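Local structure of peptidyl tryptophan dihydroxylase (Pseudomonas putida, 7CTQ) at residues P364-D368 and G369-E373; E251-Q255 and D256-V260; R420-R423 and R424-E428. The protein is an FAD-dependent monooxygenase that dihydroxylates a peptidyl tryptophan, a step essential for making the tryptophylquinone cofactor of quinohemoprotein amine dehydrogenase. All blocks are in the same frame, centred on the assembly; numbering follows the deposited sequence.

Contact 1 (P364-D368 and G369-E373); sequences PVLRD and GLVDE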
# COMPACT_ATOMS: atom_id res chain seq x y z
N PRO A 364 3.11 -15.14 16.46
CA PRO A 364 1.75 -14.59 16.44
C PRO A 364 0.87 -15.20 15.35
O PRO A 364 1.32 -15.40 14.22
CB PRO A 364 1.97 -13.09 16.18
CG PRO A 364 3.39 -12.83 16.57
CD PRO A 364 4.14 -14.10 16.29
N VAL A 365 -0.40 -15.44 15.70
CA VAL A 365 -1.42 -15.97 14.79
C VAL A 365 -2.72 -15.21 15.02
O VAL A 365 -2.90 -14.56 16.05
CB VAL A 365 -1.65 -17.48 14.99
CG1 VAL A 365 -0.37 -18.26 14.80
CG2 VAL A 365 -2.21 -17.75 16.39
N LEU A 366 -3.63 -15.30 14.05
CA LEU A 366 -4.98 -14.74 14.16
C LEU A 366 -5.98 -15.84 14.49
O LEU A 366 -6.08 -16.82 13.75
CB LEU A 366 -5.41 -14.06 12.87
CG LEU A 366 -5.17 -12.56 12.72
CD1 LEU A 366 -3.79 -12.21 13.24
CD2 LEU A 366 -5.34 -12.10 11.27
N ARG A 367 -6.72 -15.68 15.59
CA ARG A 367 -7.80 -16.60 15.94
C ARG A 367 -8.95 -15.80 16.54
O ARG A 367 -8.75 -15.04 17.49
CB ARG A 367 -7.34 -17.68 16.93
CG ARG A 367 -8.45 -18.67 17.33
CD ARG A 367 -7.94 -19.82 18.22
NE ARG A 367 -8.94 -20.88 18.39
CZ ARG A 367 -8.78 -21.94 19.18
NH1 ARG A 367 -7.66 -22.10 19.87
NH2 ARG A 367 -9.74 -22.86 19.28
N ASP A 368 -10.15 -15.97 15.97
CA ASP A 368 -11.39 -15.40 16.51
C ASP A 368 -11.28 -13.89 16.71
O ASP A 368 -11.77 -13.32 17.70
CB ASP A 368 -11.79 -16.12 17.81
CG ASP A 368 -12.18 -17.59 17.57
OD1 ASP A 368 -12.78 -17.87 16.51
OD2 ASP A 368 -11.88 -18.45 18.43
N GLY A 369 -10.64 -13.22 15.76
CA GLY A 369 -10.52 -11.78 15.79
C GLY A 369 -9.44 -11.24 16.71
O GLY A 369 -9.40 -10.02 16.94
N LEU A 370 -8.61 -12.09 17.28
CA LEU A 370 -7.58 -11.64 18.21
C LEU A 370 -6.24 -12.24 17.82
O LEU A 370 -6.16 -13.38 17.36
CB LEU A 370 -7.90 -12.06 19.64
CG LEU A 370 -9.19 -11.52 20.29
CD1 LEU A 370 -9.58 -12.41 21.49
CD2 LEU A 370 -9.00 -10.09 20.72
N VAL A 371 -5.18 -11.47 18.04
CA VAL A 371 -3.83 -11.99 17.86
C VAL A 371 -3.51 -12.85 19.07
O VAL A 371 -3.58 -12.40 20.21
CB VAL A 371 -2.80 -10.86 17.68
CG1 VAL A 371 -1.36 -11.42 17.58
CG2 VAL A 371 -3.14 -10.04 16.45
N ASP A 372 -3.23 -14.11 18.81
CA ASP A 372 -2.83 -15.05 19.85
C ASP A 372 -1.43 -15.51 19.48
O ASP A 372 -0.76 -14.88 18.66
CB ASP A 372 -3.83 -16.21 19.95
CG ASP A 372 -3.91 -16.81 21.35
OD1 ASP A 372 -2.85 -17.04 21.99
OD2 ASP A 372 -5.05 -17.09 21.82
N GLU A 373 -0.99 -16.61 20.07
CA GLU A 373 0.32 -17.15 19.83
C GLU A 373 0.16 -18.66 19.69
O GLU A 373 -0.65 -19.26 20.41
CB GLU A 373 1.26 -16.79 20.98
CG GLU A 373 2.72 -16.91 20.67
CD GLU A 373 3.58 -16.79 21.93
OE1 GLU A 373 3.11 -17.22 23.01
OE2 GLU A 373 4.71 -16.26 21.84
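The carboxylate of Asp-372, which pairs with Val-365 across a beta hairpin closed by a two-residue type I' turn, is gripped at one oxygen: OD1 accepts Glu-373 N at 2.7 Å through its anti lone pair and also forms a salt bridge with Arg-298. Together these restrain its rotation. On the same face of the hairpin, Val-365 CG2 comes within 4.2 Å of Asp-372 CB. The other face carries Pro-364, Leu-366 and Val-371. With CG1 anti to the backbone N (chi1 176°), Val-371 spreads its two methyls between both neighbours: CG1 reaches Pro-364 CB at 4.0 Å, and CG2 meets Leu-366 CD1 at 3.9 Å, these two side chains crossing at a slant. Phe-305 of helix 299-327 touches Pro-364 and Leu-366, while Val-371 N bonds to Thr-291 of helix 285-294, seating the hairpin on both helices. Asp-368 and Gly-369 both take positive phi at the turn, and any CB on the glycine would run into Asp-368 O. Next to the turn the strands close through a reciprocal pair: Leu-370 N reaches Arg-367 O at 3.0 Å, and Arg-367 N points straight at Leu-370 O, also 3.0 Å away.

Contact 2 (E251-Q255 and D256-V260); sequences ECVGQ and DWIRV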
# COMPACT_ATOMS: atom_id res chain seq x y z
N GLU A 251 8.41 2.93 13.29
CA GLU A 251 7.43 2.42 14.24
C GLU A 251 6.06 2.45 13.59
O GLU A 251 5.70 3.45 12.96
CB GLU A 251 7.40 3.25 15.53
CG GLU A 251 8.71 3.30 16.27
CD GLU A 251 9.28 1.91 16.51
OE1 GLU A 251 8.50 1.03 16.95
OE2 GLU A 251 10.48 1.71 16.24
N CYS A 252 5.28 1.38 13.74
CA CYS A 252 3.96 1.38 13.12
C CYS A 252 2.83 0.95 14.04
O CYS A 252 1.68 0.89 13.58
CB CYS A 252 3.95 0.49 11.86
SG CYS A 252 4.57 -1.17 12.13
N VAL A 253 3.10 0.64 15.30
CA VAL A 253 2.04 0.28 16.24
C VAL A 253 2.54 0.47 17.67
O VAL A 253 3.70 0.21 17.98
CB VAL A 253 1.54 -1.17 15.98
CG1 VAL A 253 2.71 -2.16 16.05
CG2 VAL A 253 0.43 -1.55 16.95
N GLY A 254 1.64 0.94 18.54
CA GLY A 254 1.92 1.17 19.95
C GLY A 254 0.88 0.51 20.84
O GLY A 254 0.06 -0.29 20.37
N GLN A 255 0.91 0.82 22.13
CA GLN A 255 -0.09 0.30 23.06
C GLN A 255 -1.49 0.80 22.71
O GLN A 255 -2.48 0.10 22.95
CB GLN A 255 0.26 0.68 24.49
CG GLN A 255 1.59 0.13 24.95
CD GLN A 255 1.63 -1.38 24.88
OE1 GLN A 255 2.38 -1.96 24.08
NE2 GLN A 255 0.82 -2.04 25.71
N ASP A 256 -1.58 1.99 22.15
CA ASP A 256 -2.88 2.61 21.89
C ASP A 256 -2.87 3.36 20.57
O ASP A 256 -3.58 4.36 20.41
CB ASP A 256 -3.29 3.56 23.03
CG ASP A 256 -2.23 4.64 23.32
OD1 ASP A 256 -1.35 4.89 22.47
OD2 ASP A 256 -2.30 5.25 24.41
N TRP A 257 -2.06 2.91 19.61
CA TRP A 257 -2.07 3.55 18.31
C TRP A 257 -1.57 2.57 17.26
O TRP A 257 -0.94 1.55 17.57
CB TRP A 257 -1.23 4.83 18.29
CG TRP A 257 0.24 4.64 18.54
CD1 TRP A 257 0.88 4.65 19.75
CD2 TRP A 257 1.26 4.44 17.55
NE1 TRP A 257 2.23 4.46 19.57
CE2 TRP A 257 2.49 4.32 18.23
CE3 TRP A 257 1.26 4.33 16.16
CZ2 TRP A 257 3.70 4.10 17.57
CZ3 TRP A 257 2.46 4.11 15.50
CH2 TRP A 257 3.66 4.00 16.21
N ILE A 258 -1.85 2.90 16.01
CA ILE A 258 -1.41 2.08 14.89
C ILE A 258 -1.29 2.98 13.68
O ILE A 258 -2.07 3.93 13.52
CB ILE A 258 -2.39 0.89 14.66
CG1 ILE A 258 -1.74 -0.18 13.79
CG2 ILE A 258 -3.74 1.34 14.05
CD1 ILE A 258 -2.62 -1.39 13.61
N ARG A 259 -0.29 2.72 12.86
CA ARG A 259 -0.18 3.32 11.54
C ARG A 259 -0.66 2.34 10.47
O ARG A 259 -0.35 1.14 10.52
CB ARG A 259 1.26 3.75 11.25
CG ARG A 259 1.61 5.12 11.82
CD ARG A 259 3.11 5.32 11.94
NE ARG A 259 3.66 6.02 10.79
CZ ARG A 259 4.07 7.29 10.82
NH1 ARG A 259 3.99 7.99 11.93
NH2 ARG A 259 4.56 7.84 9.72
N VAL A 260 -1.40 2.86 9.49
CA VAL A 260 -1.89 2.08 8.37
C VAL A 260 -1.62 2.84 7.08
O VAL A 260 -1.39 4.05 7.08
CB VAL A 260 -3.39 1.74 8.47
CG1 VAL A 260 -3.64 0.84 9.67
CG2 VAL A 260 -4.24 3.02 8.56
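Gly-254 N bonds to Trp-257 O and Arg-259 N to Cys-252 O, both at 2.8 Å and nearly straight, and the two segments run back along each other, 154° apart in direction. The reversal forms a tight hairpin-like return with a single bridge, Val-253 to Ile-258, and leads into strand 257-259, the outermost strand beside 137-140 in the mixed sheet of the Rossmann-type FAD-binding fold. Trp-257 folds back against the opposing backbone, its CG set between the backbone N and the carbonyl carbon (chi1 64°). Gly-254 covers one ring face: its CA makes a CH-pi contact 3.6 Å from the centroid of the five-membered ring, and its N lies 3.5 Å above the indole plane. Glu-251 O and Asp-256 OD1 lie in plane at the ring edge, and Glu-251 CB approaches CH2 at 3.9 Å. A CB on Gly-254 would collide with Trp-257 NE1. With an alanine here in place of Trp-257, Gly-254 would probably lose its indole cover and the 251-255 backbone would be freer to move. Beyond the ring, Asp-256 OD2 forms a salt bridge with Arg-119, and Arg-259 NE bonds to Ala-263 O. The side chains of Val-253 and Ile-258 cross at a slant, CG2 of the first 4.1 Å from CG1 of the second, while Arg-259 CD passes 3.4 Å from Glu-251 O.

Contact 3 (R420-R423 and R424-E428); sequences RMVR and RWLLE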
# COMPACT_ATOMS: atom_id res chain seq x y z
N ARG A 420 -3.58 -36.01 1.97
CA ARG A 420 -3.02 -35.59 0.69
C ARG A 420 -2.73 -34.09 0.69
O ARG A 420 -1.75 -33.65 0.08
CB ARG A 420 -3.98 -35.95 -0.45
CG ARG A 420 -4.05 -37.45 -0.77
CD ARG A 420 -4.89 -37.73 -2.03
NE ARG A 420 -6.23 -37.16 -1.93
CZ ARG A 420 -7.30 -37.81 -1.46
NH1 ARG A 420 -7.17 -39.06 -1.03
NH2 ARG A 420 -8.48 -37.20 -1.40
N MET A 421 -3.54 -33.32 1.40
CA MET A 421 -3.29 -31.89 1.54
C MET A 421 -1.97 -31.64 2.27
O MET A 421 -1.17 -30.80 1.85
CB MET A 421 -4.45 -31.24 2.28
CG MET A 421 -4.34 -29.75 2.51
SD MET A 421 -5.60 -29.17 3.70
CE MET A 421 -5.29 -30.27 5.09
N VAL A 422 -1.73 -32.37 3.36
CA VAL A 422 -0.51 -32.16 4.13
C VAL A 422 0.71 -32.58 3.32
O VAL A 422 1.76 -31.91 3.36
CB VAL A 422 -0.59 -32.91 5.47
CG1 VAL A 422 0.81 -33.13 6.05
CG2 VAL A 422 -1.51 -32.14 6.43
N ARG A 423 0.60 -33.68 2.57
CA ARG A 423 1.72 -34.14 1.74
C ARG A 423 2.10 -33.13 0.68
O ARG A 423 3.29 -32.94 0.38
CB ARG A 423 1.36 -35.47 1.08
CG ARG A 423 1.24 -36.63 2.03
CD ARG A 423 0.92 -37.91 1.27
NE ARG A 423 1.02 -39.08 2.14
CZ ARG A 423 2.14 -39.76 2.36
NH1 ARG A 423 3.28 -39.40 1.79
NH2 ARG A 423 2.12 -40.82 3.16
N ARG A 424 1.11 -32.50 0.05
CA ARG A 424 1.40 -31.49 -0.97
C ARG A 424 2.12 -30.29 -0.37
O ARG A 424 3.04 -29.74 -0.98
CB ARG A 424 0.10 -31.05 -1.64
CG ARG A 424 -0.49 -32.08 -2.57
CD ARG A 424 -1.53 -31.45 -3.48
NE ARG A 424 -2.55 -30.71 -2.72
CZ ARG A 424 -3.66 -31.26 -2.23
NH1 ARG A 424 -3.89 -32.56 -2.41
NH2 ARG A 424 -4.53 -30.52 -1.55
N TRP A 425 1.70 -29.84 0.82
CA TRP A 425 2.41 -28.74 1.48
C TRP A 425 3.86 -29.12 1.75
O TRP A 425 4.78 -28.34 1.47
CB TRP A 425 1.69 -28.36 2.78
CG TRP A 425 2.23 -27.11 3.41
CD1 TRP A 425 1.87 -25.83 3.13
CD2 TRP A 425 3.23 -27.03 4.43
NE1 TRP A 425 2.59 -24.95 3.92
CE2 TRP A 425 3.43 -25.67 4.73
CE3 TRP A 425 3.99 -27.99 5.14
CZ2 TRP A 425 4.35 -25.23 5.69
CZ3 TRP A 425 4.90 -27.55 6.10
CH2 TRP A 425 5.06 -26.19 6.36
N LEU A 426 4.10 -30.32 2.27
CA LEU A 426 5.47 -30.71 2.59
C LEU A 426 6.34 -30.74 1.34
O LEU A 426 7.53 -30.41 1.40
CB LEU A 426 5.47 -32.08 3.27
CG LEU A 426 4.81 -32.06 4.66
CD1 LEU A 426 4.56 -33.49 5.15
CD2 LEU A 426 5.66 -31.28 5.65
N LEU A 427 5.78 -31.18 0.22
CA LEU A 427 6.52 -31.18 -1.04
C LEU A 427 6.96 -29.77 -1.40
O LEU A 427 8.11 -29.53 -1.76
CB LEU A 427 5.64 -31.75 -2.14
CG LEU A 427 6.31 -32.58 -3.22
CD1 LEU A 427 6.53 -33.99 -2.67
CD2 LEU A 427 5.43 -32.59 -4.45
N GLU A 428 6.03 -28.82 -1.29
CA GLU A 428 6.32 -27.44 -1.62
C GLU A 428 7.31 -26.82 -0.65
O GLU A 428 7.95 -25.83 -1.00
CB GLU A 428 5.01 -26.64 -1.63
CG GLU A 428 4.11 -27.05 -2.79
CD GLU A 428 2.65 -26.60 -2.64
OE1 GLU A 428 2.26 -26.15 -1.54
OE2 GLU A 428 1.90 -26.73 -3.63
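Leu-426 N donates to Val-422 O at 3.0 Å, with an angle of 161° at the hydrogen. Leu-426 CG also lies 3.3 Å from Val-422 O. Because Leu-426 CG is anti to its carbonyl carbon (chi1 -67°), the branch turns back along the axis, and CD1 lies alongside Val-422 CG1 at 3.9 Å, both side chains pointing the same way. Leu-426 CD2 meanwhile sits in plane at the edge of the Trp-425 indole. The Val-422 to Leu-426 contact has the i to i+4 spacing of the alpha helix 416-428, one side of which is buried: Trp-425 touches Leu-389 and Leu-394, Val-422 touches Val-392, and Leu-426 reaches Trp-355. Arg-420 and Arg-424 lie on the exposed side. Arg-424 N bonds to Arg-420 O at 3.1 Å, and the Arg-424 side chain, bent at chi3 (-53°), folds back toward the preceding turn. One face of its guanidinium covers Met-421 CA, 3.5 Å from the plane, with NH2 3.9 Å from Met-421 CB, the two side chains crossing at about a right angle. Arg-420 NE stays 5.2 Å from Arg-424 NH1; the like charges probably disfavour a closer approach. Arg-423 packs on Leu-407, and its NH2 makes a long, weak ion pair with Glu-408.

How the contacts relate
From the N terminus the chain comes first to contact 2, the return that brings the loop after strand 247-249 into strand 257-259 at the border of the FAD-binding sheet. It then passes through helices 274-282, 285-294 and 299-327 before contact 1 reverses it at the tip of hairpin 359-378. Contact 3 closes no loop but spans one turn within helix 416-428, whose side chains pack on strands 388-389 and 392-393. The three follow in series; none nests or crosses. Helices 285-294 and 299-327 bridge contacts 1 and 2, since both touch them, with about 17 Å between centres. Contact 3 lies about 24 Å from contact 1 and 37 Å from contact 2, centre to centre.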